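Local coordinates for protein extracellular serine protease (Aeromonas sobria, PDB 3WQB) that cleaves peptide bonds that follow two basic residues, one of them lysine, as a secreted, calcium-binding serine protease of the furin subfamily and probable virulence factor, at residues A[382-385]-A[389-392]; A[505-510]-A[552-557]; A[130-135]-A[294-299]; A[79-82]-A[87-90]. The protein carries 1 engineered substitution. All blocks are in the same frame, centred on the assembly; numbering follows the deposited sequence.

Contact 1: A[382-385]-A[389-392]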
# COMPACT_ATOMS: atom_id res chain seq x y z
N SER A 382 -11.04 2.06 -26.21
CA SER A 382 -11.48 1.86 -27.58
C SER A 382 -10.32 1.38 -28.45
O SER A 382 -9.21 1.92 -28.38
CB SER A 382 -12.03 3.17 -28.14
OG SER A 382 -12.44 3.01 -29.48
N TYR A 383 -10.59 0.37 -29.28
CA TYR A 383 -9.63 -0.08 -30.28
C TYR A 383 -10.34 -0.81 -31.40
O TYR A 383 -11.50 -1.17 -31.28
CB TYR A 383 -8.54 -0.96 -29.66
CG TYR A 383 -8.99 -2.33 -29.16
CD1 TYR A 383 -9.50 -2.47 -27.87
CD2 TYR A 383 -8.87 -3.47 -29.95
CE1 TYR A 383 -9.88 -3.71 -27.38
CE2 TYR A 383 -9.25 -4.72 -29.48
CZ TYR A 383 -9.75 -4.84 -28.19
OH TYR A 383 -10.11 -6.08 -27.70
N THR A 384 -9.61 -1.04 -32.49
CA THR A 384 -10.11 -1.79 -33.62
C THR A 384 -9.32 -3.09 -33.72
O THR A 384 -8.08 -3.06 -33.75
CB THR A 384 -9.98 -0.96 -34.92
OG1 THR A 384 -10.67 0.29 -34.75
CG2 THR A 384 -10.57 -1.70 -36.13
N SER A 385 -10.03 -4.21 -33.76
CA SER A 385 -9.41 -5.53 -33.86
C SER A 385 -8.83 -5.79 -35.25
O SER A 385 -9.02 -4.98 -36.16
CB SER A 385 -10.43 -6.62 -33.51
OG SER A 385 -11.30 -6.85 -34.61
N LYS A 389 -13.32 -5.17 -36.20
CA LYS A 389 -14.37 -4.99 -35.19
C LYS A 389 -13.94 -3.87 -34.23
O LYS A 389 -12.88 -3.96 -33.62
CB LYS A 389 -14.64 -6.29 -34.43
CG LYS A 389 -15.77 -6.21 -33.39
CD LYS A 389 -16.10 -7.56 -32.77
CE LYS A 389 -15.03 -8.04 -31.81
NZ LYS A 389 -15.35 -9.39 -31.24
N VAL A 390 -14.76 -2.83 -34.13
CA VAL A 390 -14.49 -1.71 -33.23
C VAL A 390 -15.02 -2.07 -31.85
O VAL A 390 -16.21 -2.30 -31.68
CB VAL A 390 -15.16 -0.40 -33.71
CG1 VAL A 390 -14.86 0.75 -32.75
CG2 VAL A 390 -14.69 -0.04 -35.12
N ARG A 391 -14.12 -2.13 -30.88
CA ARG A 391 -14.48 -2.55 -29.53
C ARG A 391 -14.38 -1.41 -28.54
O ARG A 391 -13.52 -0.54 -28.66
CB ARG A 391 -13.58 -3.70 -29.07
CG ARG A 391 -13.66 -4.96 -29.92
CD ARG A 391 -13.09 -6.16 -29.17
NE ARG A 391 -14.04 -6.68 -28.19
CZ ARG A 391 -13.71 -7.24 -27.03
NH1 ARG A 391 -12.44 -7.33 -26.66
NH2 ARG A 391 -14.66 -7.68 -26.22
N ASP A 392 -15.29 -1.41 -27.57
CA ASP A 392 -15.26 -0.50 -26.44
C ASP A 392 -15.33 -1.37 -25.20
O ASP A 392 -16.38 -1.93 -24.88
CB ASP A 392 -16.45 0.44 -26.48
CG ASP A 392 -16.62 1.12 -27.82
OD1 ASP A 392 -15.64 1.70 -28.32
OD2 ASP A 392 -17.74 1.07 -28.37
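Tyr383 and Arg391 face each other as the hydrogen-bonded pair of an antiparallel beta hairpin, flanked by the non-hydrogen-bonded pairs Ser382–Asp392 and Thr384–Val390. The backbone bonds come first. Arg391 N gives a nearly straight bond to Tyr383 O (2.8 Å), and Tyr383 N returns a longer one to Arg391 O (3.1 Å). Toward the turn, Ser385 N donates to Lys389 O at 2.9 Å, while the hydroxyl of Ser385 accepts a more bent bond from the Lys389 backbone N. That hydroxyl is also bonded to Thr387 within the turn and to Asn457, and Lys389 NZ reaches the carbonyl of Asn457, so the end of the hairpin is tied to the loop beside it in the P-domain region.

Contacts with the aromatic ring form the second group. The phenol and the arginine run alongside one another in the same direction. Arg391 CB sits over one ring face, 4.2 Å from the centroid of the Tyr383 ring, as a CH-pi contact, and CD follows it to within 3.7 Å of Tyr383 CZ. Tyr383 CG lies between its backbone N and carbonyl carbon (chi1 68°), which lays the ring along its partner.

The opposite face of the hairpin, with Thr384 and Val390, is exposed and loosely touched. At the far end of the phenol, Tyr383 OH donates to Gly456 O and accepts from the arginine: the guanidinium, turned 88° to the ring, presents an edge N-H in its own plane, with Arg391 NH1 2.8 Å from Tyr383 OH.

Contact 2: A[505-510]-A[552-557]. With CA (calcium ion), chain D.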
# COMPACT_ATOMS: atom_id res chain seq x y z
N SER A 505 -5.59 -3.12 -14.89
CA SER A 505 -6.06 -2.21 -15.90
C SER A 505 -4.92 -1.90 -16.87
O SER A 505 -3.75 -1.88 -16.47
CB SER A 505 -6.59 -0.94 -15.23
OG SER A 505 -5.65 -0.40 -14.31
N PRO A 506 -5.24 -1.68 -18.15
CA PRO A 506 -4.18 -1.44 -19.14
C PRO A 506 -3.60 -0.02 -19.05
O PRO A 506 -4.15 0.85 -18.36
CB PRO A 506 -4.90 -1.66 -20.48
CG PRO A 506 -6.33 -1.33 -20.19
CD PRO A 506 -6.58 -1.75 -18.77
N PHE A 507 -2.49 0.20 -19.75
CA PHE A 507 -1.84 1.52 -19.85
C PHE A 507 -1.27 1.93 -18.50
O PHE A 507 -1.14 3.11 -18.18
CB PHE A 507 -2.78 2.59 -20.45
CG PHE A 507 -3.51 2.12 -21.68
CD1 PHE A 507 -2.90 1.28 -22.61
CD2 PHE A 507 -4.82 2.52 -21.91
CE1 PHE A 507 -3.59 0.83 -23.74
CE2 PHE A 507 -5.52 2.08 -23.03
CZ PHE A 507 -4.90 1.24 -23.95
N ASN A 508 -0.92 0.91 -17.73
CA ASN A 508 -0.22 1.09 -16.47
C ASN A 508 1.26 1.38 -16.69
O ASN A 508 1.71 1.57 -17.83
CB ASN A 508 -0.41 -0.17 -15.64
CG ASN A 508 0.03 -1.40 -16.38
OD1 ASN A 508 1.22 -1.58 -16.65
ND2 ASN A 508 -0.94 -2.24 -16.76
N SER A 509 2.00 1.44 -15.59
CA SER A 509 3.39 1.87 -15.61
C SER A 509 4.42 0.79 -15.93
O SER A 509 5.62 1.03 -15.79
CB SER A 509 3.75 2.57 -14.29
OG SER A 509 3.82 1.63 -13.23
N LEU A 510 3.97 -0.39 -16.36
CA LEU A 510 4.91 -1.46 -16.74
C LEU A 510 5.55 -1.20 -18.11
O LEU A 510 5.50 -2.04 -19.01
CB LEU A 510 4.24 -2.84 -16.70
CG LEU A 510 3.75 -3.29 -15.33
CD1 LEU A 510 3.03 -4.63 -15.44
CD2 LEU A 510 4.91 -3.38 -14.34
N THR A 552 -6.61 -9.69 -22.40
CA THR A 552 -6.79 -9.12 -23.74
C THR A 552 -5.73 -8.06 -24.01
O THR A 552 -5.44 -7.24 -23.14
CB THR A 552 -8.17 -8.45 -23.90
OG1 THR A 552 -9.20 -9.32 -23.39
CG2 THR A 552 -8.46 -8.18 -25.36
N ASP A 553 -5.17 -8.08 -25.21
CA ASP A 553 -4.34 -6.99 -25.71
C ASP A 553 -5.29 -5.97 -26.35
O ASP A 553 -5.98 -6.28 -27.32
CB ASP A 553 -3.30 -7.55 -26.70
CG ASP A 553 -2.45 -6.47 -27.38
OD1 ASP A 553 -2.90 -5.31 -27.57
OD2 ASP A 553 -1.31 -6.79 -27.76
N VAL A 554 -5.35 -4.77 -25.78
CA VAL A 554 -6.37 -3.79 -26.15
C VAL A 554 -5.81 -2.54 -26.83
O VAL A 554 -6.45 -1.49 -26.80
CB VAL A 554 -7.25 -3.37 -24.92
CG1 VAL A 554 -7.98 -4.58 -24.33
CG2 VAL A 554 -6.41 -2.65 -23.86
N ALA A 555 -4.63 -2.65 -27.43
CA ALA A 555 -4.04 -1.49 -28.10
C ALA A 555 -3.00 -1.86 -29.13
O ALA A 555 -2.15 -2.71 -28.89
CB ALA A 555 -3.42 -0.54 -27.07
N ASN A 556 -3.05 -1.17 -30.27
CA ASN A 556 -1.96 -1.27 -31.25
C ASN A 556 -1.34 0.08 -31.61
O ASN A 556 -0.39 0.15 -32.39
CB ASN A 556 -2.39 -2.04 -32.51
CG ASN A 556 -3.57 -1.42 -33.23
OD1 ASN A 556 -4.10 -0.39 -32.82
ND2 ASN A 556 -3.99 -2.06 -34.31
N GLY A 557 -1.87 1.15 -31.03
CA GLY A 557 -1.33 2.49 -31.28
C GLY A 557 -0.06 2.72 -30.48
O GLY A 557 0.12 2.13 -29.41
CA CA D . -0.77 -4.59 -28.78
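Ala555, whose methyl group meets the ring of Phe507, also gives its carbonyl oxygen to the third calcium ion, Ala555 O standing 2.3 Å from the metal. Asp553 binds the same ion through both carboxylate oxygens. Its OD1 has a second partner, since Ala555 N donates to Asp553 OD1 at 3.2 Å, closing an Asx turn that sets the carbonyl and the carboxylate around the ion. Asp454, Asp488, Asn578 and Asn579 complete the site, while His483 bonds the other oxygen, OD2.

Across the contact the meeting is wholly apolar. Ala555 CB comes in at the edge of the Phe507 ring, near its plane, 3.6 Å from Phe507 CE1. Val554 CG2, placed between its backbone N and carbonyl carbon, packs 3.8 Å from Pro506 CB. That proline carbon also lies over the centre of one face of the Phe507 ring, so the ring is covered on a face by its own neighbour and bounded at its rim by Ala555.

Within loop 505-510, Asn508 ND2 donates to Ser505 O at 2.8 Å, and OD1 takes Leu510 N on a lone pair, a second Asx turn. This loop links strand 500-502 to helix 512-520. Pro506 rests on Leu490 of strand 489-494, and both Phe507 and Val554 pack on Val381 of strand 379-384, next to the end of strand 545-553.

Contact 3: A[130-135]-A[294-299]. With CA (calcium ion), chain C; CA (calcium ion), chain E.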
# COMPACT_ATOMS: atom_id res chain seq x y z
N ILE A 130 -3.10 22.11 22.98
CA ILE A 130 -2.20 22.53 21.91
C ILE A 130 -2.44 21.75 20.62
O ILE A 130 -2.97 20.65 20.65
CB ILE A 130 -0.70 22.44 22.32
CG1 ILE A 130 -0.30 21.00 22.65
CG2 ILE A 130 -0.40 23.38 23.50
CD1 ILE A 130 1.20 20.77 22.75
N GLY A 131 -2.08 22.35 19.50
CA GLY A 131 -2.02 21.63 18.24
C GLY A 131 -3.31 20.99 17.79
O GLY A 131 -4.38 21.61 17.83
N THR A 132 -3.19 19.74 17.38
CA THR A 132 -4.28 18.99 16.75
C THR A 132 -4.80 17.91 17.70
O THR A 132 -4.28 17.70 18.80
CB THR A 132 -3.79 18.31 15.47
OG1 THR A 132 -2.62 17.54 15.76
CG2 THR A 132 -3.47 19.35 14.37
N LYS A 133 -5.84 17.21 17.24
CA LYS A 133 -6.39 16.06 17.95
C LYS A 133 -6.23 14.84 17.06
O LYS A 133 -6.68 14.84 15.92
CB LYS A 133 -7.87 16.29 18.28
CG LYS A 133 -8.46 15.26 19.26
CD LYS A 133 -9.97 15.45 19.41
CE LYS A 133 -10.53 14.59 20.53
NZ LYS A 133 -12.03 14.61 20.57
N GLY A 134 -5.59 13.80 17.57
CA GLY A 134 -5.50 12.56 16.80
C GLY A 134 -6.85 11.92 16.55
O GLY A 134 -7.83 12.17 17.27
N ILE A 135 -6.92 11.09 15.51
CA ILE A 135 -8.10 10.26 15.29
C ILE A 135 -8.33 9.36 16.50
O ILE A 135 -9.47 9.18 16.95
CB ILE A 135 -7.90 9.41 14.04
CG1 ILE A 135 -7.95 10.28 12.79
CG2 ILE A 135 -8.93 8.29 13.93
CD1 ILE A 135 -7.36 9.59 11.57
N VAL A 294 -3.99 18.66 8.26
CA VAL A 294 -3.37 19.41 9.34
C VAL A 294 -2.94 18.44 10.43
O VAL A 294 -3.74 17.66 10.95
CB VAL A 294 -4.32 20.50 9.90
CG1 VAL A 294 -3.73 21.14 11.16
CG2 VAL A 294 -4.60 21.54 8.81
N THR A 295 -1.65 18.48 10.77
CA THR A 295 -1.07 17.47 11.64
C THR A 295 0.21 17.98 12.32
O THR A 295 0.59 19.14 12.15
CB THR A 295 -0.78 16.18 10.83
OG1 THR A 295 -0.40 15.12 11.72
CG2 THR A 295 0.30 16.40 9.78
N THR A 296 0.85 17.11 13.08
CA THR A 296 2.10 17.41 13.74
C THR A 296 3.27 17.41 12.76
O THR A 296 3.45 16.47 11.98
CB THR A 296 2.38 16.39 14.85
OG1 THR A 296 2.22 15.06 14.33
CG2 THR A 296 1.40 16.56 16.01
N ASP A 297 4.06 18.47 12.81
CA ASP A 297 5.26 18.62 12.01
C ASP A 297 6.49 18.32 12.86
O ASP A 297 6.38 18.20 14.08
CB ASP A 297 5.34 20.07 11.52
CG ASP A 297 6.31 20.25 10.38
OD1 ASP A 297 6.35 19.37 9.49
OD2 ASP A 297 7.04 21.27 10.37
N LEU A 298 7.65 18.20 12.22
CA LEU A 298 8.89 18.25 13.00
C LEU A 298 8.91 19.56 13.78
O LEU A 298 8.58 20.62 13.23
CB LEU A 298 10.12 18.15 12.11
CG LEU A 298 10.27 16.88 11.27
CD1 LEU A 298 11.58 16.89 10.52
CD2 LEU A 298 10.17 15.64 12.14
N PRO A 299 9.27 19.51 15.08
CA PRO A 299 9.17 20.74 15.88
C PRO A 299 10.16 21.83 15.46
O PRO A 299 11.26 21.54 15.01
CB PRO A 299 9.47 20.26 17.31
CG PRO A 299 10.12 18.92 17.17
CD PRO A 299 9.67 18.34 15.88
CA CA C . -3.20 18.31 20.80
CA CA E . 8.43 22.60 11.85
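The backbones of loop 130-135 and strand 293-296 draw near at Thr132 and Thr295, whose CA atoms are 6.2 Å apart, with no backbone hydrogen bond between them. Thr132 carries the contact with both branches of its side chain. With OG1 between the backbone N and the carbonyl carbon (chi1 53°), the Thr132 methyl is left anti to the carbonyl carbon, and CG2 lies 3.7 Å from Val294 CG1 and 3.8 Å from Val294 O. The same methyl covers the backbone of Thr295 from the side away from that residue's own side chain. On the other branch, Thr132 OG1 passes 4.1 Å from Thr296 CG2, the two side chains crossing at a slant.

Each segment also serves a calcium ion of its own. Ile130 O and Thr132 O bind the first, each at 2.4 Å, together with Asn29, Asp87, Val126 and Asn128, a loop site like the high-affinity one of subtilisin. Beyond Thr296, Asp297 OD2 and Leu298 O bind the second, which Gly300, Met303, Asn306 and Cys326 complete.

The two segments thus carry ligands of different ions. Strand 293-296 pairs with strand 328-329 on one side, and Thr295 and Leu298 lean on helix 115-124, after which loop 130-135 follows.

Contact 4: A[79-82]-A[87-90]. With CA (calcium ion), chain C.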
# COMPACT_ATOMS: atom_id res chain seq x y z
N ASP A 79 9.75 7.31 7.94
CA ASP A 79 11.05 7.97 7.81
C ASP A 79 11.64 8.44 9.14
O ASP A 79 12.76 8.93 9.18
CB ASP A 79 10.97 9.13 6.80
CG ASP A 79 10.18 10.33 7.32
OD1 ASP A 79 9.66 10.29 8.46
OD2 ASP A 79 10.11 11.35 6.59
N GLY A 80 10.89 8.26 10.22
CA GLY A 80 11.25 8.86 11.49
C GLY A 80 10.03 9.22 12.31
O GLY A 80 8.90 9.10 11.85
N LEU A 81 10.28 9.65 13.55
CA LEU A 81 9.24 10.14 14.43
C LEU A 81 9.90 11.01 15.48
O LEU A 81 10.77 10.54 16.22
CB LEU A 81 8.50 8.97 15.11
CG LEU A 81 7.50 9.29 16.23
CD1 LEU A 81 6.48 10.36 15.86
CD2 LEU A 81 6.80 8.01 16.71
N ALA A 82 9.50 12.28 15.53
CA ALA A 82 10.03 13.21 16.53
C ALA A 82 9.33 12.94 17.86
O ALA A 82 8.32 13.56 18.20
CB ALA A 82 9.83 14.64 16.08
N ASP A 87 3.06 17.50 21.14
CA ASP A 87 1.73 16.95 20.88
C ASP A 87 1.78 15.47 20.52
O ASP A 87 0.77 14.92 20.09
CB ASP A 87 1.00 17.77 19.80
CG ASP A 87 -0.49 17.94 20.11
OD1 ASP A 87 -0.90 17.74 21.29
OD2 ASP A 87 -1.26 18.29 19.19
N LEU A 88 2.93 14.83 20.73
CA LEU A 88 3.08 13.38 20.53
C LEU A 88 3.66 12.63 21.72
O LEU A 88 3.33 11.46 21.95
CB LEU A 88 3.94 13.06 19.30
CG LEU A 88 3.40 13.54 17.95
CD1 LEU A 88 4.46 13.38 16.86
CD2 LEU A 88 2.12 12.79 17.56
N ALA A 89 4.53 13.30 22.48
CA ALA A 89 5.35 12.64 23.50
C ALA A 89 4.56 11.80 24.49
O ALA A 89 4.96 10.68 24.81
CB ALA A 89 6.20 13.68 24.24
N ASP A 90 3.43 12.34 24.96
CA ASP A 90 2.61 11.61 25.94
C ASP A 90 2.11 10.27 25.42
O ASP A 90 1.77 9.38 26.21
CB ASP A 90 1.41 12.44 26.40
CG ASP A 90 1.80 13.61 27.29
OD1 ASP A 90 2.95 13.67 27.75
OD2 ASP A 90 0.91 14.46 27.53
CA CA C . -3.20 18.31 20.80
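Leu88 and Leu81 meet within the long loop between strand 73-77 and helix 115-124, a connection of the parallel-sheet subtilisin fold that follows the predicted charge-relay Asp78 and includes a ligand of the first calcium ion. Leu88 directs its CB toward segment 79-82, yet CB itself remains 5.1 Å from Leu81 CD1 and acts as the stem. At CG, held anti to the carbonyl carbon (chi1 -62°), the chain divides. CG still lies too far back to touch Leu81, though it comes close to the methyl of Thr296 in strand 293-296. The CD2 branch turns away from Leu81, and both terminal methyls lie beside the hydroxyl of Thr296, which has its polar partner in Thr117. The CD1 branch continues outward to do the work across the contact: Leu88 CD1 meets Leu81 CD1 methyl to methyl and lies 4.1 Å from Ala82 O. Leu81 reaches it by a chain whose CG is anti to the backbone N, the two leucines meeting at a slant. Thr117 of helix 115-124 also touches Leu88, so the pair is buried against that helix.

The charged groups of these segments lie away from the two leucines. Asp79, next to Asp78, takes the backbone N-H groups of His115 and Gly116 at the start of the helix, which links the loop to predicted catalytic His115. Thr117 OG1 is bonded to Ala82 N. Asp87, just before Leu88, grips calcium with both carboxylate oxygens, OD1 at 2.4 Å from the ion. At the heart of the contact, Leu81 CD1 and Leu88 CD1 stand 3.8 Å apart.

In the fold
Contact 1 is the most exposed of the four, a hairpin held by backbone bonds and a tyrosine–arginine pair, whereas contacts 2, 3 and 4 are buried and meet mainly through apolar atoms. Contacts 1 and 2 touch where Tyr383 CD1 packs 3.4 Å from Val554 O, joining a hairpin of the subtilase range to the calcium loop of the P-domain. Contacts 3 and 4 lie on the other side of the chain's centre, their centres about 10 Å apart, and share the first calcium ion as well as helix 115-124; a probable hydrogen bond links Thr132 N to Asp87 OD2 at 3.0 Å. Metal binding thus accompanies each buried contact, in both domains.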